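Local coordinates for putative secreted protein (Streptomyces sp. SirexAA-E, PDB 4PEY), which splits laminarin and laminarioligosaccharides as an exo-beta-1,3-glucanase, working from the non-reducing ends and yielding glucose and laminaribiose, at residues Q106-S111 against H398-R403; V128-P133 against W152-Y157; G432-H437 against F454-K459; G311-I316 against A335-D340. The protein carries 1 engineered substitution. One frame throughout, in Å; residues are numbered along the deposited sequence.

Contact 1: residues Q106-S111 against H398-R403; sequences QNFWRS and HTWVWR. With BGC (beta-D-glucopyranose), chain B.
The backbones of W109 and W400 keep well apart, 9.7 Å between their CA atoms, and no hydrogen bond joins the two segments. Aromatic side chains bridge the distance. F108 lays one ring face over W400, with F108 CD1 3.4 Å from W400 CH2 and that CH2 above the centre of the phenyl ring. The two planes meet obliquely, at 44°. W109 also meets W400, its NE1 lying 3.5 Å from W400 CZ3. Toward W402 it makes an offset edge-to-face pair: the six-membered ring of W109 turns its edge to the W402 face, with W109 CH2 3.7 Å from W402 CZ3. W400 and W402 both set CG anti to the backbone N (chi1 -173° and -178°), which carries the indoles toward F108 and W109. The far edge of W402 serves the substrate: its NE1 donates to O3 of the bound glucose at 3.0 Å. F108, W109, W400 and W402 thus form an aromatic cluster at the glycan pocket, where W402 is a substrate-binding residue. R110 NE and NH2 both donate to F108 O, side-on. The 106-111 segment leads into strand 110-113. Strand 399-403 lies between strands 367-375 and 429-436, where W400 also packs on F372 and F434.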
# COMPACT_ATOMS: atom_id res chain seq x y z
N GLN A 106 -8.17 4.04 11.73
CA GLN A 106 -7.89 2.60 11.81
C GLN A 106 -8.65 1.82 10.72
O GLN A 106 -8.81 0.61 10.82
CB GLN A 106 -8.19 2.06 13.22
CG GLN A 106 -7.26 2.72 14.25
CD GLN A 106 -7.38 2.22 15.67
OE1 GLN A 106 -7.98 1.18 15.95
NE2 GLN A 106 -6.77 2.96 16.59
N ASN A 107 -9.07 2.52 9.67
CA ASN A 107 -9.77 1.87 8.56
C ASN A 107 -8.77 1.28 7.56
O ASN A 107 -8.52 1.85 6.49
CB ASN A 107 -10.73 2.85 7.87
CG ASN A 107 -12.04 3.04 8.66
OD1 ASN A 107 -12.26 2.38 9.67
ND2 ASN A 107 -12.90 3.95 8.18
N PHE A 108 -8.22 0.12 7.94
CA PHE A 108 -7.13 -0.55 7.23
C PHE A 108 -7.58 -1.79 6.47
O PHE A 108 -8.67 -2.31 6.70
CB PHE A 108 -6.05 -1.04 8.21
CG PHE A 108 -5.54 -0.01 9.18
CD1 PHE A 108 -5.18 1.27 8.77
CD2 PHE A 108 -5.37 -0.34 10.52
CE1 PHE A 108 -4.69 2.20 9.68
CE2 PHE A 108 -4.86 0.57 11.44
CZ PHE A 108 -4.52 1.84 11.02
N TRP A 109 -6.68 -2.29 5.62
CA TRP A 109 -6.71 -3.66 5.07
C TRP A 109 -8.02 -3.99 4.36
O TRP A 109 -8.75 -4.90 4.77
CB TRP A 109 -6.41 -4.71 6.18
CG TRP A 109 -5.07 -4.50 6.86
CD1 TRP A 109 -3.84 -4.41 6.27
CD2 TRP A 109 -4.84 -4.34 8.27
NE1 TRP A 109 -2.87 -4.20 7.21
CE2 TRP A 109 -3.45 -4.16 8.45
CE3 TRP A 109 -5.67 -4.35 9.40
CZ2 TRP A 109 -2.88 -3.95 9.71
CZ3 TRP A 109 -5.10 -4.14 10.65
CH2 TRP A 109 -3.72 -3.95 10.80
N ARG A 110 -8.31 -3.27 3.29
CA ARG A 110 -9.48 -3.57 2.47
C ARG A 110 -9.21 -3.02 1.07
O ARG A 110 -8.23 -2.30 0.88
CB ARG A 110 -10.75 -2.97 3.09
CG ARG A 110 -10.77 -1.44 3.20
CD ARG A 110 -11.74 -0.98 4.29
NE ARG A 110 -11.20 -1.26 5.61
CZ ARG A 110 -11.89 -1.19 6.75
NH1 ARG A 110 -13.19 -0.88 6.74
NH2 ARG A 110 -11.28 -1.45 7.90
N SER A 111 -10.03 -3.35 0.09
CA SER A 111 -9.74 -2.88 -1.27
C SER A 111 -10.95 -2.86 -2.18
O SER A 111 -11.88 -3.64 -2.00
CB SER A 111 -8.65 -3.74 -1.90
OG SER A 111 -9.09 -5.09 -2.05
N HIS A 398 2.48 1.08 -4.09
CA HIS A 398 1.64 0.95 -2.89
C HIS A 398 2.07 -0.15 -1.93
O HIS A 398 1.80 -1.34 -2.13
CB HIS A 398 0.16 0.74 -3.21
CG HIS A 398 -0.72 1.01 -2.04
ND1 HIS A 398 -1.95 0.40 -1.85
CD2 HIS A 398 -0.55 1.83 -0.97
CE1 HIS A 398 -2.49 0.84 -0.73
NE2 HIS A 398 -1.66 1.71 -0.18
N THR A 399 2.77 0.28 -0.89
CA THR A 399 3.06 -0.61 0.23
C THR A 399 2.75 0.13 1.53
O THR A 399 2.83 1.35 1.60
CB THR A 399 4.53 -1.10 0.21
OG1 THR A 399 4.70 -2.10 1.21
CG2 THR A 399 5.49 0.03 0.47
N TRP A 400 2.33 -0.63 2.55
CA TRP A 400 2.23 -0.14 3.92
C TRP A 400 3.01 -1.11 4.76
O TRP A 400 2.63 -2.28 4.88
CB TRP A 400 0.79 -0.07 4.43
CG TRP A 400 0.60 0.59 5.80
CD1 TRP A 400 1.30 1.65 6.33
CD2 TRP A 400 -0.37 0.23 6.80
NE1 TRP A 400 0.81 1.97 7.58
CE2 TRP A 400 -0.22 1.12 7.89
CE3 TRP A 400 -1.37 -0.75 6.87
CZ2 TRP A 400 -1.03 1.05 9.02
CZ3 TRP A 400 -2.17 -0.82 8.01
CH2 TRP A 400 -1.98 0.07 9.07
N VAL A 401 4.11 -0.63 5.33
CA VAL A 401 4.98 -1.45 6.15
C VAL A 401 4.86 -0.86 7.54
O VAL A 401 5.29 0.27 7.79
CB VAL A 401 6.43 -1.43 5.60
CG1 VAL A 401 7.36 -2.25 6.48
CG2 VAL A 401 6.44 -1.96 4.17
N TRP A 402 4.26 -1.62 8.45
CA TRP A 402 3.71 -1.06 9.69
C TRP A 402 4.07 -1.84 10.93
O TRP A 402 3.61 -2.97 11.12
CB TRP A 402 2.18 -0.99 9.55
CG TRP A 402 1.38 -0.40 10.70
CD1 TRP A 402 1.27 0.92 11.04
CD2 TRP A 402 0.49 -1.11 11.57
NE1 TRP A 402 0.38 1.08 12.09
CE2 TRP A 402 -0.11 -0.16 12.44
CE3 TRP A 402 0.14 -2.46 11.72
CZ2 TRP A 402 -1.03 -0.51 13.42
CZ3 TRP A 402 -0.76 -2.81 12.71
CH2 TRP A 402 -1.34 -1.84 13.54
N ARG A 403 4.90 -1.25 11.78
CA ARG A 403 5.08 -1.77 13.13
C ARG A 403 3.88 -1.30 13.95
O ARG A 403 3.61 -0.10 14.03
CB ARG A 403 6.40 -1.30 13.75
CG ARG A 403 6.52 -1.68 15.22
CD ARG A 403 7.87 -1.36 15.84
NE ARG A 403 7.80 -1.59 17.28
CZ ARG A 403 7.64 -0.65 18.20
NH1 ARG A 403 7.59 0.64 17.88
NH2 ARG A 403 7.55 -1.00 19.47
C2 BGC B . -1.09 6.28 12.21
C3 BGC B . -1.39 4.79 12.16
C4 BGC B . -2.00 4.34 13.48
C5 BGC B . -3.24 5.16 13.78
C6 BGC B . -3.89 4.71 15.07
C1 BGC B . -2.28 7.09 12.75
O2 BGC B . -0.73 6.74 10.91
O3 BGC B . -0.19 4.07 11.93
O4 BGC B . -2.31 2.97 13.44
O5 BGC B . -2.84 6.51 13.91
O6 BGC B . -3.08 5.09 16.16

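Contact 2: residues V128-P133 against W152-Y157; sequences VSQAAP and WASGGY. With BGC (beta-D-glucopyranose), chain C; BGC (beta-D-glucopyranose), chain D.
The Y157 ring meets P133 CB obliquely, 4.1 Å from its CD2, and stacks with H398. At the other end of the contact, the W152 ring carries a glucose unit of the substrate over one face, C3 of that sugar lying above its centre. The next glucose reaches the same indole obliquely, its O6 3.6 Å from W152 CZ3. Midway along the contact, Q130 turns an amide face to S154: S154 O sits almost straight above Q130 CD at 3.2 Å. The bend at chi2 (97°) sets the amide this way, and no hydrogen bond joins the two side chains. Q130 NE2 is instead bonded to Q456 OE1 and to O2 of the innermost glucose, while S154 OG bonds Q174. The direct link is S154 N to S129 OG, 3.0 Å long, and S129 OG also bonds A104 O. The backbones nearly touch, S129 CA and G155 CA being 3.7 Å apart. Putting an alanine at Q130 would probably leave Q456 OE1 and the sugar O2 without the amide nitrogen that bonds both and open a gap beside S154. A water accepts from Y157 N and donates to A132 O. Buried polar groups thus fix two irregular loops, one of which presents Q130 and the other W152 to the sugar chain.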
# COMPACT_ATOMS: atom_id res chain seq x y z
N VAL A 128 -10.99 5.95 4.11
CA VAL A 128 -10.03 4.95 4.54
C VAL A 128 -8.75 5.57 5.06
O VAL A 128 -8.47 6.76 4.82
CB VAL A 128 -9.67 4.02 3.37
CG1 VAL A 128 -10.92 3.28 2.90
CG2 VAL A 128 -9.05 4.81 2.22
N SER A 129 -7.96 4.78 5.78
CA SER A 129 -6.57 5.17 6.01
C SER A 129 -5.67 4.21 5.24
O SER A 129 -5.95 3.94 4.06
CB SER A 129 -6.26 5.21 7.51
OG SER A 129 -6.97 6.33 8.05
N GLN A 130 -4.60 3.72 5.85
CA GLN A 130 -3.59 2.98 5.08
C GLN A 130 -4.00 1.57 4.66
O GLN A 130 -4.88 0.94 5.27
CB GLN A 130 -2.27 2.93 5.86
CG GLN A 130 -1.62 4.31 6.10
CD GLN A 130 -1.95 4.89 7.47
OE1 GLN A 130 -2.93 4.51 8.11
NE2 GLN A 130 -1.11 5.82 7.94
N ALA A 131 -3.35 1.07 3.60
CA ALA A 131 -3.58 -0.26 3.03
C ALA A 131 -5.03 -0.45 2.61
O ALA A 131 -5.65 -1.47 2.92
CB ALA A 131 -3.15 -1.36 4.00
N ALA A 132 -5.57 0.53 1.89
CA ALA A 132 -6.95 0.45 1.44
C ALA A 132 -7.06 0.92 -0.01
O ALA A 132 -7.71 1.94 -0.30
CB ALA A 132 -7.86 1.27 2.35
N PRO A 133 -6.41 0.19 -0.92
CA PRO A 133 -6.29 0.66 -2.31
C PRO A 133 -7.61 0.74 -3.08
O PRO A 133 -8.53 -0.05 -2.88
CB PRO A 133 -5.36 -0.37 -2.95
CG PRO A 133 -5.59 -1.62 -2.14
CD PRO A 133 -5.74 -1.11 -0.73
N TRP A 152 -10.86 12.42 11.92
CA TRP A 152 -9.49 12.14 11.52
C TRP A 152 -9.38 11.06 10.45
O TRP A 152 -10.10 10.05 10.48
CB TRP A 152 -8.67 11.72 12.73
CG TRP A 152 -8.52 12.75 13.81
CD1 TRP A 152 -8.98 14.04 13.81
CD2 TRP A 152 -7.84 12.56 15.05
NE1 TRP A 152 -8.63 14.66 14.99
CE2 TRP A 152 -7.93 13.78 15.77
CE3 TRP A 152 -7.17 11.48 15.64
CZ2 TRP A 152 -7.37 13.94 17.03
CZ3 TRP A 152 -6.62 11.65 16.89
CH2 TRP A 152 -6.72 12.87 17.58
N ALA A 153 -8.47 11.25 9.51
CA ALA A 153 -8.27 10.27 8.44
C ALA A 153 -6.85 10.36 7.90
O ALA A 153 -6.31 11.46 7.75
CB ALA A 153 -9.29 10.48 7.32
N SER A 154 -6.26 9.20 7.58
CA SER A 154 -4.86 9.13 7.17
C SER A 154 -4.62 8.13 6.02
O SER A 154 -3.88 7.15 6.18
CB SER A 154 -3.99 8.79 8.38
OG SER A 154 -2.61 8.69 8.05
N GLY A 155 -5.24 8.39 4.87
CA GLY A 155 -5.03 7.58 3.67
C GLY A 155 -3.80 8.04 2.91
O GLY A 155 -2.94 8.70 3.48
N GLY A 156 -3.69 7.72 1.62
CA GLY A 156 -4.62 6.89 0.89
C GLY A 156 -4.05 6.72 -0.51
O GLY A 156 -3.05 7.37 -0.86
N TYR A 157 -4.68 5.88 -1.31
CA TYR A 157 -4.09 5.48 -2.59
C TYR A 157 -5.15 5.27 -3.66
O TYR A 157 -6.03 4.42 -3.50
CB TYR A 157 -3.25 4.20 -2.40
CG TYR A 157 -2.60 3.67 -3.66
CD1 TYR A 157 -1.31 4.05 -4.02
CD2 TYR A 157 -3.29 2.79 -4.50
CE1 TYR A 157 -0.71 3.57 -5.18
CE2 TYR A 157 -2.70 2.30 -5.66
CZ TYR A 157 -1.42 2.70 -6.00
OH TYR A 157 -0.84 2.20 -7.15
C2 BGC C . -4.82 14.52 12.52
C3 BGC C . -4.46 13.81 13.82
C4 BGC C . -3.84 14.79 14.81
C5 BGC C . -4.78 15.97 14.97
C6 BGC C . -4.22 17.00 15.95
C1 BGC C . -5.65 15.77 12.80
O1 BGC C . -5.84 16.48 11.59
O2 BGC C . -5.53 13.64 11.67
O3 BGC C . -3.49 12.74 13.48
O4 BGC C . -3.63 14.15 16.05
O5 BGC C . -4.96 16.58 13.72
O6 BGC C . -5.19 18.00 16.16
C2 BGC D . -2.88 10.46 13.24
C3 BGC D . -2.73 9.12 13.95
C4 BGC D . -2.15 9.34 15.34
C5 BGC D . -3.00 10.35 16.09
C6 BGC D . -2.44 10.58 17.49
C1 BGC D . -3.61 11.48 14.11
O2 BGC D . -3.63 10.26 12.06
O3 BGC D . -1.82 8.37 13.12
O4 BGC D . -2.09 8.10 16.02
O5 BGC D . -3.00 11.57 15.38
O6 BGC D . -3.28 11.47 18.19
O HOH W 1 -7.37 4.54 -1.02

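Contact 3: residues G432-H437 against F454-K459; sequences GLFVEH and FYQNAK. Engineered in segment 454-459: A458 (natural residue Glu). With BGC (beta-D-glucopyranose), chain B.
L433 and Y455 are paired on parallel strands whose axes run 4.8 Å apart at 13°. L433 CG nestles against the Y455 ring, 3.6 Å from its CD1, and V435 comes up to the edge of the same ring. On the other face of the sheet, F454 pushes CE2 over the rim of the F434 ring, 3.3 Å from F434 CZ, with the planes oblique at 45°. Q456 fills the angle beside F434: its CB rests near F434 CD2 and its OE1 lies at the ring edge. Its chain then bends at chi2 (-90°), and NE2 reaches E436 OE2 at 3.0 Å from above the carboxylate plane. E436 is thereby placed to accept from the bound glucose twice, O3 to OE1 and O2 to OE2. H437 folds back so that E436 CB lies against its ring face. H437 ND1 donates to K459 O at 3.1 Å, which fixes the ring's rotation, and H437 NE2 donates to the sugar O3 at 2.8 Å. N457 ND2 swings in to V435 O, and N457 OD1 bonds S496 OG. The engineered A458, a glutamate in nature, puts only CB into the site, 3.4 Å from E436 OE2. Its position is inferred to be that of the proton donor. In-register parallel strands like these make up the wall of a beta-helix, and here their C-terminal ends line part of the glucanase active site.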
# COMPACT_ATOMS: atom_id res chain seq x y z
N GLY A 432 3.81 5.70 -3.81
CA GLY A 432 2.85 5.43 -2.74
C GLY A 432 3.46 4.62 -1.61
O GLY A 432 3.02 3.50 -1.32
N LEU A 433 4.46 5.20 -0.95
CA LEU A 433 5.23 4.50 0.08
C LEU A 433 4.78 4.92 1.48
O LEU A 433 4.89 6.08 1.84
CB LEU A 433 6.72 4.79 -0.12
CG LEU A 433 7.76 4.18 0.81
CD1 LEU A 433 7.75 2.67 0.66
CD2 LEU A 433 9.15 4.74 0.49
N PHE A 434 4.26 3.97 2.26
CA PHE A 434 3.76 4.25 3.61
C PHE A 434 4.52 3.35 4.57
O PHE A 434 4.40 2.13 4.49
CB PHE A 434 2.26 3.93 3.74
CG PHE A 434 1.34 4.70 2.81
CD1 PHE A 434 1.29 4.41 1.45
CD2 PHE A 434 0.46 5.66 3.32
CE1 PHE A 434 0.42 5.08 0.61
CE2 PHE A 434 -0.43 6.33 2.49
CZ PHE A 434 -0.46 6.04 1.13
N VAL A 435 5.32 3.92 5.48
CA VAL A 435 6.13 3.12 6.39
C VAL A 435 6.14 3.77 7.77
O VAL A 435 6.46 4.96 7.87
CB VAL A 435 7.60 2.95 5.89
CG1 VAL A 435 8.37 1.98 6.79
CG2 VAL A 435 7.63 2.48 4.44
N GLU A 436 5.79 3.01 8.81
CA GLU A 436 5.55 3.62 10.14
C GLU A 436 6.00 2.83 11.36
O GLU A 436 5.82 1.61 11.42
CB GLU A 436 4.06 3.89 10.34
CG GLU A 436 3.34 4.64 9.24
CD GLU A 436 1.93 4.93 9.65
OE1 GLU A 436 1.12 3.97 9.66
OE2 GLU A 436 1.64 6.09 10.03
N HIS A 437 6.55 3.58 12.33
CA HIS A 437 6.71 3.21 13.74
C HIS A 437 7.91 2.32 14.07
O HIS A 437 7.99 1.79 15.18
CB HIS A 437 5.44 2.54 14.29
CG HIS A 437 4.18 3.31 14.04
ND1 HIS A 437 4.03 4.65 14.35
CD2 HIS A 437 2.99 2.92 13.51
CE1 HIS A 437 2.82 5.05 14.02
NE2 HIS A 437 2.17 4.02 13.50
N PHE A 454 5.60 10.21 -3.35
CA PHE A 454 4.77 10.13 -2.14
C PHE A 454 5.35 9.23 -1.04
O PHE A 454 5.53 8.02 -1.22
CB PHE A 454 3.33 9.66 -2.42
CG PHE A 454 2.47 9.66 -1.18
CD1 PHE A 454 1.74 10.78 -0.82
CD2 PHE A 454 2.43 8.55 -0.34
CE1 PHE A 454 0.96 10.79 0.34
CE2 PHE A 454 1.67 8.55 0.81
CZ PHE A 454 0.93 9.67 1.15
N TYR A 455 5.59 9.83 0.12
CA TYR A 455 5.99 9.09 1.30
C TYR A 455 5.18 9.56 2.50
O TYR A 455 5.02 10.77 2.71
CB TYR A 455 7.49 9.28 1.59
CG TYR A 455 8.00 8.50 2.79
CD1 TYR A 455 7.85 7.12 2.87
CD2 TYR A 455 8.68 9.15 3.84
CE1 TYR A 455 8.33 6.40 3.95
CE2 TYR A 455 9.18 8.44 4.93
CZ TYR A 455 9.01 7.06 4.98
OH TYR A 455 9.49 6.34 6.05
N GLN A 456 4.67 8.61 3.27
CA GLN A 456 4.02 8.91 4.54
C GLN A 456 4.65 8.07 5.64
O GLN A 456 4.70 6.84 5.54
CB GLN A 456 2.51 8.66 4.50
CG GLN A 456 1.78 9.07 5.81
CD GLN A 456 1.70 7.95 6.84
OE1 GLN A 456 1.31 6.82 6.53
NE2 GLN A 456 2.07 8.27 8.08
N ASN A 457 5.15 8.74 6.67
CA ASN A 457 5.69 8.08 7.84
C ASN A 457 5.12 8.66 9.12
O ASN A 457 4.79 9.84 9.18
CB ASN A 457 7.21 8.21 7.87
CG ASN A 457 7.79 7.92 9.25
OD1 ASN A 457 7.98 8.83 10.06
ND2 ASN A 457 8.07 6.66 9.51
N ALA A 458 5.00 7.81 10.14
CA ALA A 458 4.91 8.29 11.52
C ALA A 458 5.96 7.54 12.30
O ALA A 458 6.17 6.35 12.08
CB ALA A 458 3.52 8.07 12.11
N LYS A 459 6.65 8.24 13.20
CA LYS A 459 7.70 7.62 14.00
C LYS A 459 7.09 6.77 15.11
O LYS A 459 5.90 6.87 15.40
CB LYS A 459 8.63 8.70 14.57
CG LYS A 459 9.49 9.42 13.51
CD LYS A 459 10.43 8.48 12.75
CE LYS A 459 11.41 7.75 13.67
NZ LYS A 459 12.25 6.76 12.94
C2 BGC B . -1.09 6.28 12.21
C3 BGC B . -1.39 4.79 12.16
C4 BGC B . -2.00 4.34 13.48
C5 BGC B . -3.24 5.16 13.78
C6 BGC B . -3.89 4.71 15.07
C1 BGC B . -2.28 7.09 12.75
O2 BGC B . -0.73 6.74 10.91
O3 BGC B . -0.19 4.07 11.93
O4 BGC B . -2.31 2.97 13.44
O5 BGC B . -2.84 6.51 13.91
O6 BGC B . -3.08 5.09 16.16

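Contact 4: residues G311-I316 against A335-D340; sequences GLATII and AGLLVD
T314 and L338 pair across neighbouring parallel strands, one rung above another in a beta-helix wall. L338 N to A313 O, I315 N to L338 O and D340 N to I315 O are the backbone bonds of this ladder. T314 and L338 lie side by side, pointing the same way. Chi1 of -63° sets T314 OG1 beside its own backbone N, and from there the hydroxyl donates to L312 O at 2.8 Å. T314 OG1 also bonds R54 NH2 and lies 3.6 Å from L338 CD2. The methyl CG2 takes the other branch and touches D340 CB at 3.7 Å. A valine in place of T314 would probably leave L312 O without its hydroxyl donor and R54 NH2 without this acceptor. I316 runs alongside D340, CG1 to CB 3.8 Å. D340 sends its carboxylate on to R374 in a salt bridge. On the opposite face of the sheet A313 CB meets L337 CD2 at 4.0 Å, and both residues pack on F287 of strand 284-287. L312 reaches W109 and F372. At the N-terminal end of the contact, a water joins the two segments: it accepts from L312 N at 2.9 Å and donates to G336 O at 2.8 Å.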
# COMPACT_ATOMS: atom_id res chain seq x y z
N GLY A 311 -8.87 -11.01 -1.08
CA GLY A 311 -9.42 -10.89 0.26
C GLY A 311 -8.41 -10.69 1.38
O GLY A 311 -8.60 -11.22 2.49
N LEU A 312 -7.33 -9.97 1.09
CA LEU A 312 -6.27 -9.69 2.07
C LEU A 312 -5.65 -10.99 2.61
O LEU A 312 -5.34 -11.11 3.80
CB LEU A 312 -6.81 -8.81 3.22
CG LEU A 312 -6.74 -7.30 2.97
CD1 LEU A 312 -5.28 -6.83 2.92
CD2 LEU A 312 -7.50 -6.86 1.70
N ALA A 313 -5.47 -11.94 1.71
CA ALA A 313 -4.72 -13.16 1.99
C ALA A 313 -3.43 -12.83 2.73
O ALA A 313 -2.69 -11.92 2.34
CB ALA A 313 -4.42 -13.92 0.69
N THR A 314 -3.16 -13.57 3.79
CA THR A 314 -2.12 -13.22 4.73
C THR A 314 -1.14 -14.36 4.92
O THR A 314 -1.55 -15.51 5.06
CB THR A 314 -2.74 -12.83 6.10
OG1 THR A 314 -3.55 -11.67 5.92
CG2 THR A 314 -1.67 -12.56 7.16
N ILE A 315 0.15 -14.03 4.92
CA ILE A 315 1.20 -15.01 5.15
C ILE A 315 1.91 -14.73 6.47
O ILE A 315 2.37 -13.61 6.70
CB ILE A 315 2.24 -15.01 4.01
CG1 ILE A 315 1.56 -15.30 2.68
CG2 ILE A 315 3.34 -16.02 4.30
CD1 ILE A 315 2.37 -14.91 1.48
N ILE A 316 1.97 -15.73 7.35
CA ILE A 316 2.71 -15.61 8.60
C ILE A 316 3.90 -16.56 8.57
O ILE A 316 3.72 -17.78 8.49
CB ILE A 316 1.84 -15.94 9.83
CG1 ILE A 316 0.69 -14.93 9.98
CG2 ILE A 316 2.70 -15.96 11.11
CD1 ILE A 316 -0.34 -15.35 11.02
N ALA A 335 1.25 -9.24 -5.58
CA ALA A 335 0.12 -8.31 -5.47
C ALA A 335 -0.91 -8.73 -4.44
O ALA A 335 -1.37 -9.87 -4.46
CB ALA A 335 -0.56 -8.15 -6.83
N GLY A 336 -1.29 -7.81 -3.56
CA GLY A 336 -2.45 -8.01 -2.70
C GLY A 336 -2.26 -9.00 -1.57
O GLY A 336 -3.15 -9.79 -1.29
N LEU A 337 -1.10 -8.95 -0.93
CA LEU A 337 -0.79 -9.83 0.19
C LEU A 337 -0.42 -9.05 1.44
O LEU A 337 0.27 -8.04 1.35
CB LEU A 337 0.37 -10.77 -0.17
CG LEU A 337 0.10 -11.76 -1.30
CD1 LEU A 337 1.40 -12.40 -1.78
CD2 LEU A 337 -0.88 -12.83 -0.84
N LEU A 338 -0.85 -9.56 2.60
CA LEU A 338 -0.38 -9.05 3.89
C LEU A 338 0.61 -10.04 4.47
O LEU A 338 0.29 -11.22 4.61
CB LEU A 338 -1.56 -8.84 4.85
CG LEU A 338 -1.26 -8.54 6.33
CD1 LEU A 338 -0.46 -7.26 6.51
CD2 LEU A 338 -2.56 -8.47 7.11
N VAL A 339 1.81 -9.57 4.80
CA VAL A 339 2.79 -10.40 5.50
C VAL A 339 2.77 -9.98 6.96
O VAL A 339 2.99 -8.82 7.28
CB VAL A 339 4.21 -10.25 4.91
CG1 VAL A 339 5.21 -11.08 5.72
CG2 VAL A 339 4.20 -10.70 3.45
N ASP A 340 2.48 -10.94 7.84
CA ASP A 340 2.20 -10.69 9.25
C ASP A 340 3.25 -11.41 10.09
O ASP A 340 3.30 -12.64 10.09
CB ASP A 340 0.77 -11.19 9.56
CG ASP A 340 0.24 -10.73 10.90
OD1 ASP A 340 0.73 -9.73 11.46
OD2 ASP A 340 -0.73 -11.37 11.38
O HOH W 2 -5.87 -9.21 -1.33

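How the contacts relate
In sequence contact 2 comes first, then contact 4, both inside the loop closed by contact 1; contact 3 follows. Contacts 1 and 2 lie closest, their centres about 7 Å apart, while contacts 3 and 4 are about 19 Å apart and do not touch. The protein has the tandem beta-helix build of family 55. Contact 2 belongs to the N-terminal beta-helix, contacts 3 and 4 to the C-terminal one, and contact 1 joins the two. Strands 399-403 and 429-436 are neighbours, linking contacts 1 and 3. Contacts 1, 2 and 3 meet around the bound sugars, so both beta-helices build the substrate site; contact 4 lies farther off, its L338 side chain about 12 Å from a bound glucose.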